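Local coordinates for proteolytically activated form of PPO4 Tyrosinase (Agaricus bisporus var. bisporus H97, PDB 4OUA), which catalyses, with two copper ions, the o-hydroxylation of monophenols and the oxidation of the resulting o-diphenols to o-quinones, the first step of melanin synthesis, at residues S47-L52 / L166-H171; P181-W186 / A269-F274. All coordinates share one frame; numbering follows the deposited sequence.

Contact 1: residues S47-L52 / L166-H171; sequences SSFFQL and LRYSFH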
# COMPACT_ATOMS: atom_id res chain seq x y z
N SER A 47 7.79 14.17 5.42
CA SER A 47 7.79 12.85 6.05
C SER A 47 6.55 12.63 6.92
O SER A 47 6.56 11.80 7.83
CB SER A 47 9.05 12.64 6.88
OG SER A 47 9.09 13.55 7.97
N SER A 48 5.49 13.38 6.64
CA SER A 48 4.25 13.23 7.39
C SER A 48 3.27 12.35 6.62
O SER A 48 3.38 12.18 5.41
CB SER A 48 3.61 14.60 7.68
OG SER A 48 3.06 15.17 6.50
N PHE A 49 2.30 11.79 7.35
CA PHE A 49 1.28 10.94 6.76
C PHE A 49 0.54 11.63 5.62
O PHE A 49 0.17 11.00 4.64
CB PHE A 49 0.28 10.49 7.83
CG PHE A 49 -0.80 9.58 7.32
CD1 PHE A 49 -2.00 10.10 6.87
CD2 PHE A 49 -0.62 8.21 7.30
CE1 PHE A 49 -3.00 9.27 6.40
CE2 PHE A 49 -1.61 7.37 6.83
CZ PHE A 49 -2.81 7.90 6.38
N PHE A 50 0.32 12.94 5.76
CA PHE A 50 -0.44 13.70 4.78
C PHE A 50 0.30 13.83 3.45
O PHE A 50 -0.27 13.57 2.39
CB PHE A 50 -0.77 15.09 5.32
CG PHE A 50 -1.60 15.92 4.38
CD1 PHE A 50 -2.98 15.78 4.35
CD2 PHE A 50 -1.00 16.83 3.53
CE1 PHE A 50 -3.74 16.54 3.49
CE2 PHE A 50 -1.76 17.59 2.66
CZ PHE A 50 -3.13 17.45 2.64
N GLN A 51 1.57 14.22 3.51
CA GLN A 51 2.37 14.39 2.31
C GLN A 51 2.68 13.05 1.65
O GLN A 51 2.78 12.96 0.42
CB GLN A 51 3.67 15.14 2.62
CG GLN A 51 3.48 16.63 2.85
CD GLN A 51 2.95 17.34 1.63
OE1 GLN A 51 3.52 17.24 0.54
NE2 GLN A 51 1.86 18.07 1.79
N LEU A 52 2.82 12.01 2.46
CA LEU A 52 3.09 10.67 1.95
C LEU A 52 1.88 10.13 1.19
O LEU A 52 2.03 9.60 0.09
CB LEU A 52 3.45 9.72 3.10
CG LEU A 52 4.82 9.95 3.75
CD1 LEU A 52 5.02 9.01 4.93
CD2 LEU A 52 5.94 9.78 2.73
N LEU A 166 -7.98 3.03 11.78
CA LEU A 166 -9.34 3.20 11.28
C LEU A 166 -9.48 4.37 10.30
O LEU A 166 -10.08 4.24 9.24
CB LEU A 166 -10.32 3.40 12.44
CG LEU A 166 -10.55 2.19 13.36
CD1 LEU A 166 -11.69 2.47 14.32
CD2 LEU A 166 -10.83 0.94 12.55
N ARG A 167 -8.90 5.52 10.66
CA ARG A 167 -9.09 6.73 9.88
C ARG A 167 -7.99 7.75 10.12
O ARG A 167 -7.35 7.74 11.17
CB ARG A 167 -10.45 7.35 10.20
CG ARG A 167 -10.56 7.81 11.65
CD ARG A 167 -11.98 8.22 12.01
NE ARG A 167 -12.91 7.10 11.93
CZ ARG A 167 -13.16 6.24 12.91
NH1 ARG A 167 -12.53 6.37 14.08
NH2 ARG A 167 -14.03 5.26 12.74
N TYR A 168 -7.77 8.62 9.14
CA TYR A 168 -6.87 9.76 9.32
C TYR A 168 -7.68 11.03 9.54
O TYR A 168 -8.68 11.26 8.86
CB TYR A 168 -5.94 9.92 8.12
CG TYR A 168 -5.18 11.23 8.13
CD1 TYR A 168 -4.18 11.46 9.06
CD2 TYR A 168 -5.46 12.24 7.22
CE1 TYR A 168 -3.48 12.65 9.09
CE2 TYR A 168 -4.77 13.43 7.23
CZ TYR A 168 -3.78 13.63 8.17
OH TYR A 168 -3.08 14.82 8.19
N SER A 169 -7.23 11.85 10.48
CA SER A 169 -7.89 13.12 10.75
C SER A 169 -7.12 14.27 10.09
O SER A 169 -5.98 14.54 10.45
CB SER A 169 -8.02 13.37 12.25
OG SER A 169 -8.77 12.34 12.88
N PHE A 170 -7.75 14.93 9.13
CA PHE A 170 -7.13 16.05 8.45
C PHE A 170 -6.96 17.24 9.40
O PHE A 170 -7.85 17.53 10.20
CB PHE A 170 -7.94 16.47 7.22
CG PHE A 170 -7.93 15.46 6.11
CD1 PHE A 170 -8.88 14.46 6.04
CD2 PHE A 170 -6.96 15.52 5.12
CE1 PHE A 170 -8.87 13.54 5.02
CE2 PHE A 170 -6.94 14.60 4.09
CZ PHE A 170 -7.89 13.60 4.04
N HIS A 171 -5.82 17.91 9.31
CA HIS A 171 -5.54 19.07 10.13
C HIS A 171 -4.59 20.03 9.42
O HIS A 171 -3.38 19.97 9.60
CB HIS A 171 -4.95 18.65 11.48
CG HIS A 171 -3.83 17.66 11.38
ND1 HIS A 171 -2.53 18.04 11.13
CD2 HIS A 171 -3.82 16.31 11.48
CE1 HIS A 171 -1.76 16.97 11.09
NE2 HIS A 171 -2.52 15.91 11.30

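Contact 2: residues P181-W186 / A269-F274; sequences PNFDTW and ALFAAF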
# COMPACT_ATOMS: atom_id res chain seq x y z
N PRO A 181 -17.51 18.13 -3.41
CA PRO A 181 -18.69 18.33 -2.56
C PRO A 181 -18.63 17.62 -1.21
O PRO A 181 -18.98 18.24 -0.20
CB PRO A 181 -19.84 17.78 -3.41
CG PRO A 181 -19.19 17.00 -4.51
CD PRO A 181 -17.87 17.64 -4.75
N ASN A 182 -18.22 16.36 -1.18
CA ASN A 182 -18.28 15.59 0.06
C ASN A 182 -16.98 15.54 0.86
O ASN A 182 -17.00 15.36 2.07
CB ASN A 182 -18.72 14.16 -0.24
CG ASN A 182 -20.18 14.08 -0.63
OD1 ASN A 182 -20.98 14.96 -0.30
ND2 ASN A 182 -20.54 13.01 -1.34
N PHE A 183 -15.85 15.71 0.18
CA PHE A 183 -14.55 15.54 0.82
C PHE A 183 -14.01 16.83 1.45
O PHE A 183 -13.03 16.79 2.19
CB PHE A 183 -13.53 14.98 -0.17
CG PHE A 183 -13.92 13.65 -0.76
CD1 PHE A 183 -13.67 12.47 -0.07
CD2 PHE A 183 -14.54 13.57 -2.00
CE1 PHE A 183 -14.03 11.25 -0.60
CE2 PHE A 183 -14.90 12.35 -2.54
CZ PHE A 183 -14.64 11.19 -1.84
N ASP A 184 -14.66 17.95 1.17
CA ASP A 184 -14.22 19.23 1.71
C ASP A 184 -14.73 19.45 3.14
O ASP A 184 -14.10 20.15 3.92
CB ASP A 184 -14.67 20.39 0.81
CG ASP A 184 -16.16 20.36 0.52
OD1 ASP A 184 -16.91 19.68 1.24
OD2 ASP A 184 -16.59 21.04 -0.44
N THR A 185 -15.86 18.85 3.46
CA THR A 185 -16.44 18.99 4.80
C THR A 185 -16.16 17.77 5.68
O THR A 185 -16.34 17.82 6.89
CB THR A 185 -17.97 19.21 4.74
OG1 THR A 185 -18.61 18.07 4.16
CG2 THR A 185 -18.29 20.44 3.90
N TRP A 186 -15.73 16.67 5.06
CA TRP A 186 -15.39 15.46 5.80
C TRP A 186 -14.13 15.67 6.63
O TRP A 186 -13.03 15.74 6.09
CB TRP A 186 -15.22 14.27 4.86
CG TRP A 186 -16.43 13.38 4.80
CD1 TRP A 186 -17.36 13.20 5.78
CD2 TRP A 186 -16.83 12.55 3.70
NE1 TRP A 186 -18.32 12.31 5.36
CE2 TRP A 186 -18.02 11.89 4.09
CE3 TRP A 186 -16.30 12.29 2.43
CZ2 TRP A 186 -18.68 11.00 3.26
CZ3 TRP A 186 -16.97 11.40 1.61
CH2 TRP A 186 -18.15 10.77 2.02
N ALA A 269 -9.55 7.87 -6.34
CA ALA A 269 -8.10 7.86 -6.49
C ALA A 269 -7.43 9.11 -5.94
O ALA A 269 -6.24 9.10 -5.63
CB ALA A 269 -7.73 7.67 -7.96
N LEU A 270 -8.19 10.19 -5.81
CA LEU A 270 -7.64 11.46 -5.34
C LEU A 270 -7.60 11.53 -3.81
O LEU A 270 -6.99 12.44 -3.25
CB LEU A 270 -8.44 12.63 -5.90
CG LEU A 270 -8.46 12.79 -7.42
CD1 LEU A 270 -9.34 13.96 -7.82
CD2 LEU A 270 -7.05 12.94 -7.98
N PHE A 271 -8.26 10.58 -3.15
CA PHE A 271 -8.35 10.60 -1.70
C PHE A 271 -8.06 9.24 -1.07
O PHE A 271 -7.97 9.13 0.15
CB PHE A 271 -9.74 11.07 -1.26
CG PHE A 271 -10.11 12.44 -1.77
CD1 PHE A 271 -9.69 13.58 -1.11
CD2 PHE A 271 -10.90 12.58 -2.91
CE1 PHE A 271 -10.03 14.84 -1.58
CE2 PHE A 271 -11.24 13.84 -3.38
CZ PHE A 271 -10.81 14.96 -2.71
N ALA A 272 -7.92 8.22 -1.90
CA ALA A 272 -7.79 6.84 -1.42
C ALA A 272 -6.58 6.63 -0.52
O ALA A 272 -6.63 5.86 0.44
CB ALA A 272 -7.74 5.88 -2.60
N ALA A 273 -5.48 7.32 -0.82
CA ALA A 273 -4.24 7.15 -0.08
C ALA A 273 -4.35 7.61 1.37
O ALA A 273 -3.65 7.11 2.24
CB ALA A 273 -3.11 7.88 -0.78
N PHE A 274 -5.24 8.57 1.61
CA PHE A 274 -5.39 9.15 2.95
C PHE A 274 -5.98 8.16 3.95
O PHE A 274 -5.82 8.33 5.16
CB PHE A 274 -6.25 10.41 2.88
CG PHE A 274 -5.60 11.55 2.15
CD1 PHE A 274 -4.63 12.32 2.77
CD2 PHE A 274 -5.95 11.85 0.84
CE1 PHE A 274 -4.03 13.37 2.10
CE2 PHE A 274 -5.35 12.89 0.17
CZ PHE A 274 -4.39 13.66 0.80

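Contact 1: residues S47-L52 / L166-H171
Y168 lies against F49 and F50 along the length of its side chain. CB of Y168 starts beside the F49 ring, 3.5 Å from F49 CE1. At the ring, Y168 CG keeps to that same F49 CE1, while Y168 CD1 meets F49 CD1 at 3.4 Å. F49 CD1 therefore sits over one face of the tyrosine, near its rim, and the two side chains run past one another head to tail, their ring planes inclined at 36°. CB of each points toward the other segment, and with CG anti to the backbone N (chi1 169° in Y168) the rings lie alongside each other. These rings join the start of helix 49-54, where S48 at the N-cap accepts a weak bond from Q51 N, to the loop after strand 158-162 in the central tyrosinase domain; helices 25-39 and 86-109 flank F49. Further out, Y168 CE2 turns to F50 CD1 at 4.1 Å. OH of Y168 ends 3.7 Å from F50 CB and is hydrogen-bonded to Q43 OE1. With a phenylalanine here, Q43 OE1 would probably lose one of its mates, keeping the bond from H171 N. The F50 and F170 side chains cross at about a right angle, F50 CE1 meeting the F170 ring edge 3.8 Å from F170 CD2.

Contact 2: residues P181-W186 / A269-F274
The carbonyl oxygen of F271, whose ring stacks on F183, accepts a backbone hydrogen bond from F274 N at 3.1 Å, closing the turn from F271 to F274. Across the contact the two phenylalanines form an offset stack, their centroids 4.1 Å apart and their planes only 9° from parallel. Each CB already heads for the other segment, and with CG swung to the side of the backbone N (chi1 -58° in F271) the ring comes to lie flat on its partner. The slip between the rings places F271 CD2 over the middle of the F183 ring and F183 CG over the middle of the F271 ring. The closest pair is F183 CD2 with F271 CE2, at 3.6 Å. Beyond the ring itself, F183 CB makes a CH-pi contact, 3.9 Å from the F271 centroid and 20° off its normal. Here the loop between strand 158-162 and helix 201-224 meets the turn that leads into helix 277-295, close to the dicopper centre of the tyrosinase fold. That turn is second shell to the metals, since A269 O hydrogen-bonds to ND1 of the copper ligand H56, which is likely to help fix the rotation of its imidazole. Around the stack, H268 packs edge-to-face with both phenylalanines, H265 does so with F183 and F177 with F271.

How the contacts relate
After helices 18-21 and 25-39 the chain enters helix 49-54, runs through helices 86-109, 116-125 and 141-144 and the hairpin 148-152/158-162, and returns at 166-171, where contact 1 closes that loop. Ten residues on, 181-186 opens a second loop, which takes in helices 201-224, 229-233 and 246-258 before contact 2 closes it at 269-274. The two loops follow in series and neither nest nor cross. Copper ligands H56, H81 and H90 lie in the first, H250 and H254 in the second, and H282 follows contact 2. The contacts nevertheless touch through F274, whose ring meets F50 and F170 and whose carbonyl oxygen packs against F49 and Y168, joining the turn before helix 277-295 to both helix 49-54 and the 166-171 loop.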